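Local atomic coordinates of phosphoglycerate dehydrogenase (Lactobacillus plantarum, PDB entry 3EVT), a protein that probably catalyses the NAD-dependent oxidation of 3-phosphoglycerate to 3-phosphohydroxypyruvate, the entry step of the phosphorylated pathway to serine. Residues His207-Glu212 with Gly229-Thr234; Thr235-Ala240 with His263-Arg268; Leu246-Leu251 with Asp270-Pro275. All coordinates share one frame; numbering follows the deposited sequence.

Contact 1. Residues His207-Glu212 with Gly229-Thr234; sequences HLFSTE and GPAVDT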
# COMPACT_ATOMS: atom_id res chain seq x y z
N HIS A 207 -26.23 13.24 6.91
CA HIS A 207 -25.77 13.31 8.30
C HIS A 207 -25.71 11.94 8.98
O HIS A 207 -26.00 11.80 10.18
CB HIS A 207 -26.60 14.33 9.10
CG HIS A 207 -26.29 15.76 8.75
ND1 HIS A 207 -26.60 16.82 9.58
CD2 HIS A 207 -25.65 16.30 7.68
CE1 HIS A 207 -26.19 17.95 9.02
NE2 HIS A 207 -25.62 17.66 7.87
N LEU A 208 -25.37 10.91 8.21
CA LEU A 208 -25.17 9.57 8.74
C LEU A 208 -24.00 9.59 9.72
O LEU A 208 -24.04 8.99 10.80
CB LEU A 208 -24.89 8.59 7.58
CG LEU A 208 -24.55 7.20 8.11
CD1 LEU A 208 -25.62 6.83 9.06
CD2 LEU A 208 -24.43 6.19 7.00
N PHE A 209 -22.95 10.35 9.36
CA PHE A 209 -21.82 10.56 10.27
C PHE A 209 -22.07 11.73 11.21
O PHE A 209 -21.79 12.89 10.94
CB PHE A 209 -20.51 10.61 9.45
CG PHE A 209 -20.33 9.37 8.61
CD1 PHE A 209 -19.68 8.24 9.13
CD2 PHE A 209 -20.88 9.29 7.33
CE1 PHE A 209 -19.57 7.05 8.37
CE2 PHE A 209 -20.79 8.12 6.58
CZ PHE A 209 -20.11 6.98 7.11
N SER A 210 -22.63 11.39 12.36
CA SER A 210 -23.06 12.41 13.29
C SER A 210 -23.02 11.86 14.72
O SER A 210 -22.40 10.80 14.98
CB SER A 210 -24.47 12.87 12.90
OG SER A 210 -24.77 14.13 13.48
N THR A 211 -23.66 12.58 15.65
CA THR A 211 -23.53 12.27 17.08
C THR A 211 -23.72 10.81 17.45
O THR A 211 -22.85 10.24 18.12
CB THR A 211 -24.38 13.22 18.04
OG1 THR A 211 -23.70 14.47 18.23
CG2 THR A 211 -24.55 12.59 19.42
N GLU A 212 -24.82 10.18 17.04
CA GLU A 212 -25.05 8.79 17.48
C GLU A 212 -23.92 7.87 17.03
O GLU A 212 -23.35 7.12 17.85
CB GLU A 212 -26.39 8.26 16.96
N GLY A 229 -20.12 15.61 0.84
CA GLY A 229 -20.05 16.48 2.00
C GLY A 229 -21.09 16.23 3.08
O GLY A 229 -20.74 15.94 4.23
N PRO A 230 -22.39 16.33 2.72
CA PRO A 230 -23.50 16.23 3.70
C PRO A 230 -23.69 14.86 4.38
O PRO A 230 -24.64 14.71 5.13
CB PRO A 230 -24.76 16.56 2.86
CG PRO A 230 -24.23 17.15 1.52
CD PRO A 230 -22.86 16.54 1.33
N ALA A 231 -22.84 13.88 4.09
CA ALA A 231 -22.91 12.62 4.82
C ALA A 231 -22.48 12.87 6.25
O ALA A 231 -22.85 12.14 7.15
CB ALA A 231 -22.00 11.56 4.17
N VAL A 232 -21.69 13.93 6.43
CA VAL A 232 -21.03 14.24 7.67
C VAL A 232 -21.51 15.57 8.25
O VAL A 232 -21.46 16.63 7.61
CB VAL A 232 -19.49 14.32 7.43
CG1 VAL A 232 -18.74 14.89 8.63
CG2 VAL A 232 -18.95 12.96 6.95
N ASP A 233 -21.98 15.49 9.48
CA ASP A 233 -22.40 16.63 10.25
C ASP A 233 -21.16 17.33 10.79
O ASP A 233 -20.45 16.83 11.69
CB ASP A 233 -23.30 16.11 11.37
CG ASP A 233 -23.88 17.22 12.23
OD1 ASP A 233 -23.21 18.25 12.41
OD2 ASP A 233 -25.00 17.00 12.78
N THR A 234 -20.89 18.51 10.24
CA THR A 234 -19.67 19.24 10.50
C THR A 234 -19.57 19.60 11.98
O THR A 234 -18.49 19.57 12.58
CB THR A 234 -19.65 20.55 9.67
OG1 THR A 234 -19.36 20.27 8.29
CG2 THR A 234 -18.59 21.45 10.18
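The backbones of Phe-209 and Val-232 are joined by a single beta bridge, which ties the approach to helix 211-215 to the turn before helix 234-242. Three backbone hydrogen bonds hold the two segments. Phe-209 N donates to Ala-231 O (2.8 Å), and Asp-233 N returns a bond to Phe-209 O (3.0 Å). His-207 N adds the third, to Pro-230 O (2.8 Å).

The buried side is closely packed. Phe-209 CB lies 3.8 Å from Val-232 CG2, and the ring brings CD2 to within 4.0 Å of Ala-231 CB. Alanine suits this spot because its single methyl leaves room for the ring, while the branched valine packs against the root of the phenylalanine.

The opposite side is polar and more open to solvent. His-207 starts out pointing away from 229-234, but its ring folds back until Asp-233 CB sits over one face, a CH-pi contact of 4.0 Å from CB to the ring centroid. Pro-230 O meets the ring edge in plane, nearest CD2, and NE2 is hydrogen-bonded to Glu-255 OE1. With CG of Asp-233 trans to its backbone N (chi1 -177°), the carboxylate lies near Ser-210, whose OG donates to OD2 (3.0 Å) from above the carboxylate plane. A leucine in place of His-207 would probably leave Glu-255 without this partner and Asp-233 CB without the flat ring that covers it.

Aspartate has a second task here, as N-cap of helix 234-242: OD1 accepts a bond from Ala-236 N. Beneath the bridge, Phe-209 packs on Ile-195 and Asn-197 of strand 194-197 and on Leu-223 of strand 222-225, and meets Tyr-143 edge-to-face. Val-232 lies against Asn-225 of strand 222-225 and Leu-237 of helix 234-242.

Contact 2. Residues Thr235-Ala240 with His263-Arg268; sequences TALMTA and HPLWQR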
# COMPACT_ATOMS: atom_id res chain seq x y z
N THR A 235 -20.71 19.93 12.57
CA THR A 235 -20.73 20.30 13.98
C THR A 235 -20.43 19.14 14.92
O THR A 235 -19.54 19.25 15.78
CB THR A 235 -22.07 20.98 14.35
OG1 THR A 235 -22.11 22.25 13.66
CG2 THR A 235 -22.16 21.21 15.85
N ALA A 236 -21.16 18.04 14.71
CA ALA A 236 -20.92 16.81 15.45
C ALA A 236 -19.46 16.37 15.34
O ALA A 236 -18.82 16.00 16.34
CB ALA A 236 -21.84 15.73 14.96
N LEU A 237 -18.92 16.45 14.11
CA LEU A 237 -17.54 16.07 13.83
C LEU A 237 -16.57 16.87 14.73
O LEU A 237 -15.72 16.29 15.44
CB LEU A 237 -17.21 16.22 12.33
CG LEU A 237 -15.70 16.01 11.95
CD1 LEU A 237 -15.17 14.60 12.24
CD2 LEU A 237 -15.36 16.39 10.52
N MET A 238 -16.71 18.20 14.72
CA MET A 238 -15.84 19.03 15.52
C MET A 238 -15.97 18.74 17.01
O MET A 238 -14.95 18.70 17.72
CB MET A 238 -16.01 20.51 15.18
CG MET A 238 -15.42 20.87 13.78
SD MET A 238 -15.40 22.64 13.47
CE MET A 238 -17.15 22.79 13.17
N THR A 239 -17.20 18.47 17.48
CA THR A 239 -17.37 18.10 18.87
C THR A 239 -16.87 16.67 19.23
O THR A 239 -16.27 16.47 20.29
CB THR A 239 -18.79 18.53 19.46
OG1 THR A 239 -19.81 17.71 18.94
CG2 THR A 239 -19.14 19.98 19.03
N ALA A 240 -17.02 15.71 18.30
CA ALA A 240 -16.42 14.36 18.48
C ALA A 240 -14.90 14.40 18.60
O ALA A 240 -14.31 13.62 19.36
CB ALA A 240 -16.80 13.45 17.36
N HIS A 263 -14.30 29.22 7.28
CA HIS A 263 -14.86 28.09 8.01
C HIS A 263 -13.89 27.59 9.10
O HIS A 263 -12.66 27.56 8.87
CB HIS A 263 -15.24 26.95 7.07
CG HIS A 263 -16.25 26.02 7.64
ND1 HIS A 263 -15.93 25.10 8.62
CD2 HIS A 263 -17.58 25.90 7.41
CE1 HIS A 263 -17.02 24.44 8.95
NE2 HIS A 263 -18.03 24.90 8.23
N PRO A 264 -14.42 27.23 10.28
CA PRO A 264 -13.51 26.88 11.39
C PRO A 264 -12.82 25.52 11.21
O PRO A 264 -11.74 25.30 11.79
CB PRO A 264 -14.40 26.97 12.66
CG PRO A 264 -15.85 27.09 12.17
CD PRO A 264 -15.84 27.37 10.70
N LEU A 265 -13.39 24.64 10.39
CA LEU A 265 -12.71 23.38 9.99
C LEU A 265 -11.28 23.60 9.50
O LEU A 265 -10.38 22.80 9.80
CB LEU A 265 -13.49 22.61 8.90
CG LEU A 265 -14.62 21.68 9.32
CD1 LEU A 265 -15.17 21.00 8.10
CD2 LEU A 265 -14.17 20.63 10.40
N TRP A 266 -11.07 24.66 8.73
CA TRP A 266 -9.70 24.93 8.23
C TRP A 266 -8.66 25.18 9.33
O TRP A 266 -7.48 24.86 9.14
CB TRP A 266 -9.65 26.16 7.35
CG TRP A 266 -10.35 26.11 5.98
CD1 TRP A 266 -11.55 26.70 5.66
CD2 TRP A 266 -9.85 25.52 4.76
NE1 TRP A 266 -11.81 26.50 4.31
CE2 TRP A 266 -10.79 25.78 3.75
CE3 TRP A 266 -8.69 24.80 4.43
CZ2 TRP A 266 -10.62 25.35 2.42
CZ3 TRP A 266 -8.52 24.37 3.11
CH2 TRP A 266 -9.50 24.63 2.13
N GLN A 267 -9.07 25.83 10.42
CA GLN A 267 -8.14 26.21 11.48
C GLN A 267 -7.75 25.06 12.38
O GLN A 267 -6.88 25.25 13.20
CB GLN A 267 -8.71 27.32 12.39
CG GLN A 267 -9.95 28.00 11.87
CD GLN A 267 -9.64 29.14 10.88
OE1 GLN A 267 -8.49 29.64 10.85
NE2 GLN A 267 -10.64 29.53 10.06
N ARG A 268 -8.40 23.89 12.27
CA ARG A 268 -8.01 22.74 13.10
C ARG A 268 -6.69 22.08 12.61
O ARG A 268 -6.43 22.03 11.39
CB ARG A 268 -9.13 21.71 13.14
CG ARG A 268 -10.57 22.30 13.09
CD ARG A 268 -11.41 22.04 14.34
NE ARG A 268 -11.05 20.84 15.13
CZ ARG A 268 -11.59 20.54 16.32
NH1 ARG A 268 -11.22 19.46 16.99
NH2 ARG A 268 -12.54 21.32 16.85
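Met-238 reaches out from helix 234-242 to meet Leu-265 and Arg-268, joining a crossover helix of the Rossmann-type domain to the loop that leads into strand 271-273. This helix connects strands 222-225 and 248-251 in a beta-alpha-beta unit, and the contact fastens one of its flanks to the next connection along the sheet.

Methionine gives up far more surface than any other residue here, and its long, unbranched chain suits the task. Met-238 CG, anti to its carbonyl carbon (chi1 -71°), touches Leu-265 CD2 at 3.6 Å; SD follows close to the same methyl, and the chain then bends at chi3. Leu-265 is also met by Leu-237, whose CD2 lies 4.4 Å from Leu-265 CD2, so one leucine branch is shared by two residues from successive positions of the helix. A leucine fits because its other branch can turn inward to Leu-251 of the sheet.

Arg-268 meets Met-238 nearer the helix backbone and at the sulfur. Its chain is bent at chi2 and chi3, which lays the guanidinium beside the helix with Met-238 CA over one of its faces. Arg-268 NH2 comes nearest to Met-238 O, at 3.7 Å, too long to count as a hydrogen bond, and also packs on CB. The charge is answered at two places, by salt bridges from NH1 to Asp-270 and from NH2 to Asp-242, which would help hold the flat group in position. Trp-266, between Leu-265 and Arg-268 in the chain, turns its carbonyl to the second subunit, where Arg-121 and Gln-120 of that chain donate to it.

The loop turn is braced from within: Leu-265 N donates to His-263 ND1 at 3.1 Å, and the bond is fairly straight (160°), with the nitrogen close to the imidazole plane.

Contact 3. Residues Leu246-Leu251 with Asp270-Pro275; sequences LSMAAL and DVLITP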
# COMPACT_ATOMS: atom_id res chain seq x y z
N LEU A 246 -13.02 10.82 18.34
CA LEU A 246 -12.31 10.62 17.06
C LEU A 246 -10.91 11.18 17.25
O LEU A 246 -10.74 12.21 17.90
CB LEU A 246 -13.00 11.40 15.93
CG LEU A 246 -14.38 11.00 15.42
CD1 LEU A 246 -14.73 11.75 14.13
CD2 LEU A 246 -14.47 9.51 15.16
N SER A 247 -9.90 10.55 16.64
CA SER A 247 -8.53 11.11 16.74
C SER A 247 -8.22 12.17 15.66
O SER A 247 -7.44 13.08 15.92
CB SER A 247 -7.46 10.02 16.69
OG SER A 247 -7.71 9.08 15.66
N MET A 248 -8.83 12.05 14.47
CA MET A 248 -8.38 12.82 13.29
C MET A 248 -9.48 12.67 12.24
O MET A 248 -10.23 11.68 12.26
CB MET A 248 -7.07 12.25 12.70
CG MET A 248 -5.79 12.54 13.44
SD MET A 248 -5.09 14.23 13.42
CE MET A 248 -5.33 14.49 11.70
N ALA A 249 -9.54 13.63 11.31
CA ALA A 249 -10.40 13.47 10.12
C ALA A 249 -9.69 13.92 8.85
O ALA A 249 -8.78 14.75 8.89
CB ALA A 249 -11.66 14.22 10.28
N ALA A 250 -10.07 13.35 7.72
CA ALA A 250 -9.59 13.85 6.43
C ALA A 250 -10.81 13.98 5.57
O ALA A 250 -11.50 13.01 5.30
CB ALA A 250 -8.56 12.91 5.79
N LEU A 251 -11.11 15.20 5.16
CA LEU A 251 -12.31 15.35 4.34
C LEU A 251 -11.90 15.83 2.97
O LEU A 251 -11.30 16.88 2.85
CB LEU A 251 -13.30 16.33 4.98
CG LEU A 251 -13.49 16.21 6.48
CD1 LEU A 251 -14.25 17.50 6.97
CD2 LEU A 251 -14.24 14.86 6.82
N ASP A 270 -6.32 18.92 13.34
CA ASP A 270 -6.72 17.53 13.40
C ASP A 270 -7.73 17.19 12.29
O ASP A 270 -8.38 16.14 12.34
CB ASP A 270 -7.31 17.16 14.78
CG ASP A 270 -8.56 17.96 15.13
OD1 ASP A 270 -8.96 18.81 14.32
OD2 ASP A 270 -9.12 17.75 16.23
N VAL A 271 -7.86 18.10 11.32
CA VAL A 271 -8.70 17.82 10.16
C VAL A 271 -7.89 18.17 8.92
O VAL A 271 -7.32 19.28 8.86
CB VAL A 271 -10.05 18.59 10.19
CG1 VAL A 271 -10.91 18.26 8.98
CG2 VAL A 271 -10.80 18.28 11.45
N LEU A 272 -7.79 17.25 7.97
CA LEU A 272 -7.00 17.53 6.77
C LEU A 272 -7.96 17.77 5.65
O LEU A 272 -8.59 16.83 5.22
CB LEU A 272 -6.11 16.34 6.37
CG LEU A 272 -5.28 15.59 7.43
CD1 LEU A 272 -4.42 14.41 6.87
CD2 LEU A 272 -4.44 16.56 8.18
N ILE A 273 -8.05 19.00 5.17
CA ILE A 273 -9.01 19.33 4.13
C ILE A 273 -8.29 19.18 2.80
O ILE A 273 -7.22 19.78 2.60
CB ILE A 273 -9.51 20.84 4.26
CG1 ILE A 273 -10.01 21.12 5.66
CG2 ILE A 273 -10.63 21.14 3.23
CD1 ILE A 273 -11.31 20.35 6.01
N THR A 274 -8.83 18.39 1.89
CA THR A 274 -8.31 18.43 0.56
C THR A 274 -9.48 18.82 -0.31
O THR A 274 -10.59 18.39 -0.06
CB THR A 274 -7.70 17.06 0.08
OG1 THR A 274 -8.71 16.04 0.18
CG2 THR A 274 -6.51 16.69 0.95
N PRO A 275 -9.23 19.66 -1.33
CA PRO A 275 -10.33 20.22 -2.11
C PRO A 275 -10.89 19.32 -3.17
O PRO A 275 -10.73 19.63 -4.34
CB PRO A 275 -9.70 21.46 -2.75
CG PRO A 275 -8.27 21.14 -2.91
CD PRO A 275 -7.90 20.14 -1.80
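Leu-251 CD1 rests 4.0 Å from Val-271 CG1 and 4.2 Å from Ile-273 CD1, and these three side chains form the apolar centre on one face of two adjoining parallel strands. Ala-249 lies on the same face. On the other face Ala-250 sits beside Leu-272, and the end of Met-248 comes in to touch the leucine, CE to CD2 at 4.2 Å. The small alanines let neighbouring elements come close, while the longer leucines and isoleucine fill the space beside them.

Strands 248-251 and 271-273 run almost parallel, their axes 11° apart, and are stitched by four backbone hydrogen bonds. Ala-249 N donates to Asp-270 O (3.0 Å), and Ala-249 O receives Leu-272 N (2.8 Å). Leu-251 N meets Leu-272 O (3.0 Å) and Thr-274 N meets Leu-251 O (3.1 Å).

Toward the start of the pair the character changes. Met-248, bent at chi2 and chi3 (-71° and -45°), folds across Asp-270 and places SD 3.9 Å from its CB, while Asp-270 OD2 forms a salt bridge with Arg-268 NH1. At the far end the buried hydroxyl Thr-274 OG1 is satisfied by a hydrogen bond to Asp-252 OD1, and its methyl suits the interior.

Strand 222-225 adjoins 248-251 through backbone hydrogen bonds of Leu-223 and Asn-225. Helix 93-110 lies over the Ala-250 face, with Ala-105 against Ala-250, and helix 234-242 packs on Val-271. Strand 271-273 ends the sheet within this chain, and there Gln-120 of the second subunit hydrogen-bonds to both Val-271 O and Ile-273 N.

In the fold
All three contacts lie in the later half of the NAD-binding domain; contact 3 pairs the last two strands of its sheet, and contacts 1 and 2 lie beside it. Contacts 1 and 2 have centres about 12 Å apart and meet where Thr-234 packs on His-263 and Leu-265. Contacts 2 and 3 are closer, about 9 Å between centres: Leu-237 touches Leu-246, and Trp-266 packs on Ile-273. Contacts 1 and 3 do not touch, with nearest atoms about 5 Å apart, and helix 234-242 links them. Contacts 2 and 3 both reach the second subunit, whereas contact 1 does not. As in this family, the glycine-rich turn after strand 139-143 probably binds NAD.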